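Local coordinates for nucleoside phosphorylase, putative (Trypanosoma brucei, PDB 3BJE), which acts as a homodimeric uridine phosphorylase, which splits uridine with phosphate into uracil and ribose 1-phosphate, at residues R192-V195 and R196-G200; T246-F250 and Y251-G255. All coordinates share one frame; numbering follows the deposited sequence.

Contact 1 (R192-V195 and R196-G200)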
ATOM      1  N   ARG A 192      23.399   5.188  -0.964  1.00 17.16           N
ATOM      2  CA  ARG A 192      22.979   4.442  -2.142  1.00 17.95           C
ATOM      3  C   ARG A 192      24.113   3.561  -2.665  1.00 18.33           C
ATOM      4  O   ARG A 192      23.875   2.401  -3.023  1.00 19.13           O
ATOM      5  CB  ARG A 192      22.485   5.353  -3.252  1.00 21.46           C
ATOM      6  CG  ARG A 192      21.736   4.569  -4.292  1.00 22.55           C
ATOM      7  CD  ARG A 192      21.115   5.457  -5.332  1.00 22.27           C
ATOM      8  NE  ARG A 192      20.246   4.661  -6.198  1.00 23.25           N
ATOM      9  CZ  ARG A 192      20.660   3.947  -7.237  1.00 25.08           C
ATOM     10  NH1 ARG A 192      21.942   3.909  -7.583  1.00 23.67           N
ATOM     11  NH2 ARG A 192      19.777   3.266  -7.947  1.00 24.46           N
ATOM     12  N   ARG A 193      25.329   4.103  -2.711  1.00 18.27           N
ATOM     13  CA  ARG A 193      26.489   3.357  -3.207  1.00 18.67           C
ATOM     14  C   ARG A 193      26.713   2.108  -2.356  1.00 16.97           C
ATOM     15  O   ARG A 193      26.901   1.014  -2.890  1.00 18.34           O
ATOM     16  CB  ARG A 193      27.766   4.229  -3.212  1.00 18.62           C
ATOM     17  CG  ARG A 193      29.009   3.503  -3.713  1.00 19.48           C
ATOM     18  CD  ARG A 193      30.256   4.348  -3.550  1.00 21.49           C
ATOM     19  NE  ARG A 193      30.760   4.389  -2.175  1.00 24.27           N
ATOM     20  CZ  ARG A 193      31.613   3.506  -1.648  1.00 26.25           C
ATOM     21  NH1 ARG A 193      32.034   2.456  -2.347  1.00 26.48           N
ATOM     22  NH2 ARG A 193      32.026   3.657  -0.393  1.00 28.99           N
ATOM     23  N   ILE A 194      26.719   2.267  -1.039  1.00 18.65           N
ATOM     24  CA  ILE A 194      26.979   1.153  -0.145  1.00 16.29           C
ATOM     25  C   ILE A 194      25.880   0.106  -0.260  1.00 17.78           C
ATOM     26  O   ILE A 194      26.152  -1.080  -0.391  1.00 17.79           O
ATOM     27  CB  ILE A 194      27.152   1.637   1.321  1.00 17.82           C
ATOM     28  CG1 ILE A 194      28.445   2.438   1.466  1.00 19.30           C
ATOM     29  CG2 ILE A 194      27.157   0.471   2.308  1.00 17.04           C
ATOM     30  CD1 ILE A 194      29.728   1.607   1.358  1.00 21.46           C
ATOM     31  N   VAL A 195      24.628   0.539  -0.250  1.00 17.11           N
ATOM     32  CA  VAL A 195      23.516  -0.408  -0.360  1.00 18.02           C
ATOM     33  C   VAL A 195      23.549  -1.161  -1.702  1.00 17.86           C
ATOM     34  O   VAL A 195      23.332  -2.376  -1.745  1.00 19.63           O
ATOM     35  CB  VAL A 195      22.139   0.301  -0.184  1.00 18.32           C
ATOM     36  CG1 VAL A 195      20.994  -0.675  -0.471  1.00 23.18           C
ATOM     37  CG2 VAL A 195      22.006   0.851   1.232  1.00 21.01           C
ATOM     38  N   ARG A 196      23.805  -0.456  -2.798  1.00 19.57           N
ATOM     39  CA  ARG A 196      23.884  -1.096  -4.113  1.00 20.77           C
ATOM     40  C   ARG A 196      25.068  -2.062  -4.250  1.00 20.51           C
ATOM     41  O   ARG A 196      24.964  -3.059  -4.974  1.00 22.44           O
ATOM     42  CB  ARG A 196      23.954  -0.029  -5.206  1.00 22.42           C
ATOM     43  CG  ARG A 196      22.666   0.769  -5.354  1.00 24.20           C
ATOM     44  CD  ARG A 196      21.699   0.082  -6.279  1.00 25.55           C
ATOM     45  NE  ARG A 196      22.260   0.033  -7.630  1.00 25.82           N
ATOM     46  CZ  ARG A 196      21.668  -0.554  -8.665  1.00 29.94           C
ATOM     47  NH1 ARG A 196      20.478  -1.119  -8.523  1.00 24.52           N
ATOM     48  NH2 ARG A 196      22.262  -0.551  -9.857  1.00 29.54           N
ATOM     49  N   GLU A 197      26.186  -1.772  -3.590  1.00 19.24           N
ATOM     50  CA  GLU A 197      27.397  -2.578  -3.755  1.00 20.00           C
ATOM     51  C   GLU A 197      27.437  -3.769  -2.819  1.00 19.92           C
ATOM     52  O   GLU A 197      27.959  -4.825  -3.176  1.00 20.49           O
ATOM     53  CB  GLU A 197      28.655  -1.713  -3.580  1.00 20.56           C
ATOM     54  CG  GLU A 197      28.839  -0.757  -4.758  1.00 26.50           C
ATOM     55  CD  GLU A 197      30.048   0.175  -4.648  1.00 29.07           C
ATOM     56  OE1 GLU A 197      30.748   0.179  -3.612  1.00 29.04           O
ATOM     57  OE2 GLU A 197      30.285   0.922  -5.624  1.00 32.66           O
ATOM     58  N   GLN A 198      26.833  -3.602  -1.647  1.00 17.89           N
ATOM     59  CA  GLN A 198      26.974  -4.543  -0.542  1.00 17.42           C
ATOM     60  C   GLN A 198      25.686  -5.255  -0.125  1.00 17.74           C
ATOM     61  O   GLN A 198      25.656  -5.873   0.943  1.00 23.69           O
ATOM     62  CB  GLN A 198      27.555  -3.821   0.669  1.00 18.85           C
ATOM     63  CG  GLN A 198      28.965  -3.281   0.431  1.00 19.85           C
ATOM     64  CD  GLN A 198      29.526  -2.554   1.627  1.00 21.30           C
ATOM     65  OE1 GLN A 198      29.083  -2.769   2.760  1.00 23.33           O
ATOM     66  NE2 GLN A 198      30.504  -1.677   1.384  1.00 22.57           N
ATOM     67  N   THR A 199      24.630  -5.181  -0.935  1.00 16.93           N
ATOM     68  CA  THR A 199      23.434  -5.958  -0.648  1.00 17.93           C
ATOM     69  C   THR A 199      22.772  -6.421  -1.935  1.00 17.74           C
ATOM     70  O   THR A 199      23.072  -5.934  -3.017  1.00 17.60           O
ATOM     71  CB  THR A 199      22.361  -5.155   0.135  1.00 17.62           C
ATOM     72  OG1 THR A 199      21.641  -4.283  -0.747  1.00 19.44           O
ATOM     73  CG2 THR A 199      22.960  -4.324   1.265  1.00 17.47           C
ATOM     74  N   GLY A 200      21.824  -7.342  -1.796  1.00 17.67           N
ATOM     75  CA  GLY A 200      21.019  -7.797  -2.922  1.00 16.99           C
ATOM     76  C   GLY A 200      20.134  -6.739  -3.540  1.00 16.99           C
ATOM     77  O   GLY A 200      19.547  -6.967  -4.603  1.00 18.51           O
TER
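Arg-193 and Glu-197 form a salt bridge one turn apart on the last turns of helix 186-198, with Arg-193 NH1 2.9 Å from Glu-197 OE1. The Arg-193 chain bends at chi3, which brings its guanidinium round to the carboxylate. The two planes are steeply inclined, 78° apart, so a single N-O pair carries the bridge. Arg-193 NH2 also pairs with Glu-190, which leaves the arginine between two acids.

Thr-199 folds back on the helix end. Its OG1 lies between the backbone N and the carbonyl carbon (chi1 79°) and donates to Val-195 O at 2.7 Å. Thr-199 OG1 is also hydrogen-bonded to Leu-201 N. Helical bonds run alongside, from Arg-196 N to Arg-192 O (2.9 Å) and from Gln-198 N to Ile-194 O (2.9 Å).

Arg-192 and Arg-196 lie side by side and point the same way. Their guanidinium planes are 28° apart, and Arg-192 NH1 is 3.9 Å from Arg-196 NE. The like charges are probably eased by outside partners: Arg-192 NH2 meets Asp-205, and Arg-196 NH1 meets the carbonyl of Ile-204.

Gln-198 runs beside Ile-194, and its NE2 comes within 3.4 Å of Ile-194 CD1. Val-195 CG1 packs near Thr-199 OG1.

The helix is two-faced. Arg-193 and Glu-197 face solvent and Arg-192 and Arg-196 are partly exposed, while Ile-194 and Val-195 turn inward onto Phe-279 of strand 279-281. Val-195 also touches Leu-201 and Ile-206, in the connection that leads to strand 207-210.

Contact 2 (T246-F250 and Y251-G255). With URA (uracil), chain D.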
ATOM      1  N   THR A 246      12.651   1.268   3.858  1.00 16.04           N
ATOM      2  CA  THR A 246      11.236   1.115   3.608  1.00 15.12           C
ATOM      3  C   THR A 246      10.956   0.139   2.456  1.00 15.70           C
ATOM      4  O   THR A 246      11.528   0.237   1.376  1.00 16.29           O
ATOM      5  CB  THR A 246      10.586   2.470   3.288  1.00 16.32           C
ATOM      6  OG1 THR A 246      10.775   3.361   4.394  1.00 16.43           O
ATOM      7  CG2 THR A 246       9.064   2.347   2.962  1.00 13.97           C
ATOM      8  N   ALA A 247      10.014  -0.764   2.726  1.00 13.94           N
ATOM      9  CA  ALA A 247       9.702  -1.890   1.870  1.00 15.25           C
ATOM     10  C   ALA A 247       8.337  -1.746   1.217  1.00 16.04           C
ATOM     11  O   ALA A 247       7.439  -1.058   1.739  1.00 18.11           O
ATOM     12  CB  ALA A 247       9.698  -3.175   2.706  1.00 15.92           C
ATOM     13  N   SER A 248       8.168  -2.435   0.077  1.00 15.09           N
ATOM     14  CA  SER A 248       6.899  -2.471  -0.683  1.00 14.90           C
ATOM     15  C   SER A 248       6.063  -3.729  -0.378  1.00 14.30           C
ATOM     16  O   SER A 248       5.293  -4.221  -1.199  1.00 15.93           O
ATOM     17  CB  SER A 248       7.177  -2.332  -2.169  1.00 16.08           C
ATOM     18  OG  SER A 248       8.118  -3.292  -2.631  1.00 15.85           O
ATOM     19  N   GLY A 249       6.252  -4.218   0.855  1.00 14.03           N
ATOM     20  CA  GLY A 249       5.556  -5.393   1.395  1.00 14.92           C
ATOM     21  C   GLY A 249       6.094  -5.690   2.775  1.00 16.38           C
ATOM     22  O   GLY A 249       6.892  -4.930   3.312  1.00 16.61           O
ATOM     23  N   PHE A 250       5.628  -6.787   3.351  1.00 14.78           N
ATOM     24  CA  PHE A 250       5.990  -7.188   4.705  1.00 13.56           C
ATOM     25  C   PHE A 250       6.843  -8.462   4.788  1.00 13.16           C
ATOM     26  O   PHE A 250       7.608  -8.639   5.725  1.00 15.98           O
ATOM     27  CB  PHE A 250       4.709  -7.416   5.500  1.00 11.69           C
ATOM     28  CG  PHE A 250       4.929  -7.653   6.962  1.00 14.85           C
ATOM     29  CD1 PHE A 250       5.017  -6.580   7.830  1.00 15.95           C
ATOM     30  CD2 PHE A 250       5.025  -8.923   7.478  1.00 17.22           C
ATOM     31  CE1 PHE A 250       5.203  -6.767   9.184  1.00 16.51           C
ATOM     32  CE2 PHE A 250       5.189  -9.129   8.839  1.00 16.05           C
ATOM     33  CZ  PHE A 250       5.285  -8.045   9.689  1.00 15.05           C
ATOM     34  N   TYR A 251       6.641  -9.399   3.866  1.00 14.50           N
ATOM     35  CA  TYR A 251       7.183 -10.740   3.996  1.00 13.58           C
ATOM     36  C   TYR A 251       8.420 -10.828   3.137  1.00 16.06           C
ATOM     37  O   TYR A 251       9.446 -10.308   3.541  1.00 15.56           O
ATOM     38  CB  TYR A 251       6.098 -11.791   3.688  1.00 15.55           C
ATOM     39  CG  TYR A 251       5.081 -11.872   4.809  1.00 13.45           C
ATOM     40  CD1 TYR A 251       5.403 -12.515   6.011  1.00 13.96           C
ATOM     41  CD2 TYR A 251       3.832 -11.263   4.710  1.00 14.84           C
ATOM     42  CE1 TYR A 251       4.498 -12.554   7.075  1.00 14.60           C
ATOM     43  CE2 TYR A 251       2.907 -11.312   5.772  1.00 12.39           C
ATOM     44  CZ  TYR A 251       3.243 -11.968   6.954  1.00 13.23           C
ATOM     45  OH  TYR A 251       2.389 -12.030   8.048  1.00 14.02           O
ATOM     46  N   GLY A 252       8.344 -11.451   1.964  1.00 16.14           N
ATOM     47  CA  GLY A 252       9.518 -11.502   1.068  1.00 14.93           C
ATOM     48  C   GLY A 252      10.118 -10.128   0.783  1.00 15.79           C
ATOM     49  O   GLY A 252      11.324  -9.974   0.658  1.00 16.39           O
ATOM     50  N   CYS A 253       9.261  -9.112   0.716  1.00 15.18           N
ATOM     51  CA  CYS A 253       9.717  -7.725   0.556  1.00 15.54           C
ATOM     52  C   CYS A 253      10.584  -7.180   1.660  1.00 14.96           C
ATOM     53  O   CYS A 253      11.233  -6.151   1.468  1.00 15.46           O
ATOM     54  CB  CYS A 253       8.513  -6.830   0.378  1.00 13.94           C
ATOM     55  SG  CYS A 253       7.630  -7.113  -1.189  1.00 16.05           S
ATOM     56  N   GLN A 254      10.537  -7.820   2.829  1.00 13.51           N
ATOM     57  CA  GLN A 254      11.420  -7.534   3.965  1.00 14.47           C
ATOM     58  C   GLN A 254      12.365  -8.712   4.275  1.00 17.49           C
ATOM     59  O   GLN A 254      12.917  -8.780   5.346  1.00 16.31           O
ATOM     60  CB  GLN A 254      10.615  -7.107   5.198  1.00 16.90           C
ATOM     61  CG  GLN A 254       9.753  -5.874   4.965  1.00 17.15           C
ATOM     62  CD  GLN A 254       9.052  -5.339   6.206  1.00 14.47           C
ATOM     63  OE1 GLN A 254       9.508  -5.573   7.350  1.00 15.32           O
ATOM     64  NE2 GLN A 254       7.972  -4.576   5.990  1.00 15.73           N
ATOM     65  N   GLY A 255      12.547  -9.638   3.332  1.00 16.15           N
ATOM     66  CA  GLY A 255      13.450 -10.761   3.548  1.00 15.83           C
ATOM     67  C   GLY A 255      12.912 -11.864   4.455  1.00 17.94           C
ATOM     68  O   GLY A 255      13.681 -12.699   4.918  1.00 19.56           O
TER
HETATM   69  N1  URA D 501       6.379  -3.400  10.616  1.00 23.69           N
HETATM   70  C2  URA D 501       7.083  -3.736   9.512  1.00 17.09           C
HETATM   71  O2  URA D 501       6.856  -3.189   8.387  1.00 16.44           O
HETATM   72  N3  URA D 501       8.018  -4.671   9.589  1.00 18.01           N
HETATM   73  C4  URA D 501       8.284  -5.302  10.748  1.00 19.21           C
HETATM   74  O4  URA D 501       9.177  -6.167  10.758  1.00 20.74           O
HETATM   75  C5  URA D 501       7.567  -4.984  11.884  1.00 21.54           C
HETATM   76  C6  URA D 501       6.596  -4.005  11.788  1.00 22.36           C
HETATM   77  O   HOH W   1      10.561  -4.138  -0.333  1.00 15.80           O
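Gln-254 reaches back to Gly-249 in the uracil pocket of this phosphorylase-superfamily fold, in the loop that follows strand 239-246. Its CG is anti to the carbonyl carbon (chi1 -59°) and the chain is extended beyond it, which carries the amide to the base. NE2 donates to Gly-249 O at 2.9 Å, in the carbonyl plane on a lone pair, and to uracil O2 at 3.0 Å. OE1 accepts from uracil N3 in a nearly straight bond (173°). Arg-256 also binds OE1, so both ends of the amide are held and its rotation is fixed.

With CG anti to the backbone N, the Phe-250 ring lies between uracil and Tyr-251. It also borders the bound ribose 1-phosphate. With Tyr-251 it makes a T-shaped stack, its edge directed at the tyrosine face, with planes at 70°. Phe-250 CD2 sits over the centre of that face. Tyr-251 OH is hydrogen-bonded to Glu-106 of the second subunit, which ties this pair to the dimer interface.

Ala-247 CB packs 3.5 Å from Gln-254 CG, against the aliphatic part of the side chain. Nearby, one water accepts from Ser-248 N and donates to Cys-253 O at 2.8 Å.

In the fold
Contact 1 comes first along the chain and closes before contact 2 opens. Their centres are about 17 Å apart, their nearest atoms about 10 Å, and they do not touch. Both belong to the phosphorylase-superfamily region and lie on the same side of the chain's centre. Contact 1 lies in the last turns of helix 186-198 and the residues just after, at the periphery, away from the annotated sites. From there the chain passes through strand 207-210 and helix 213-228 into strand 239-246, which leads to the buried loop of contact 2. Strands 207-210 and 239-246 both pair with strand 161-169. Contact 2 holds pocket residues and touches the second subunit; no other chain of the assembly touches contact 1.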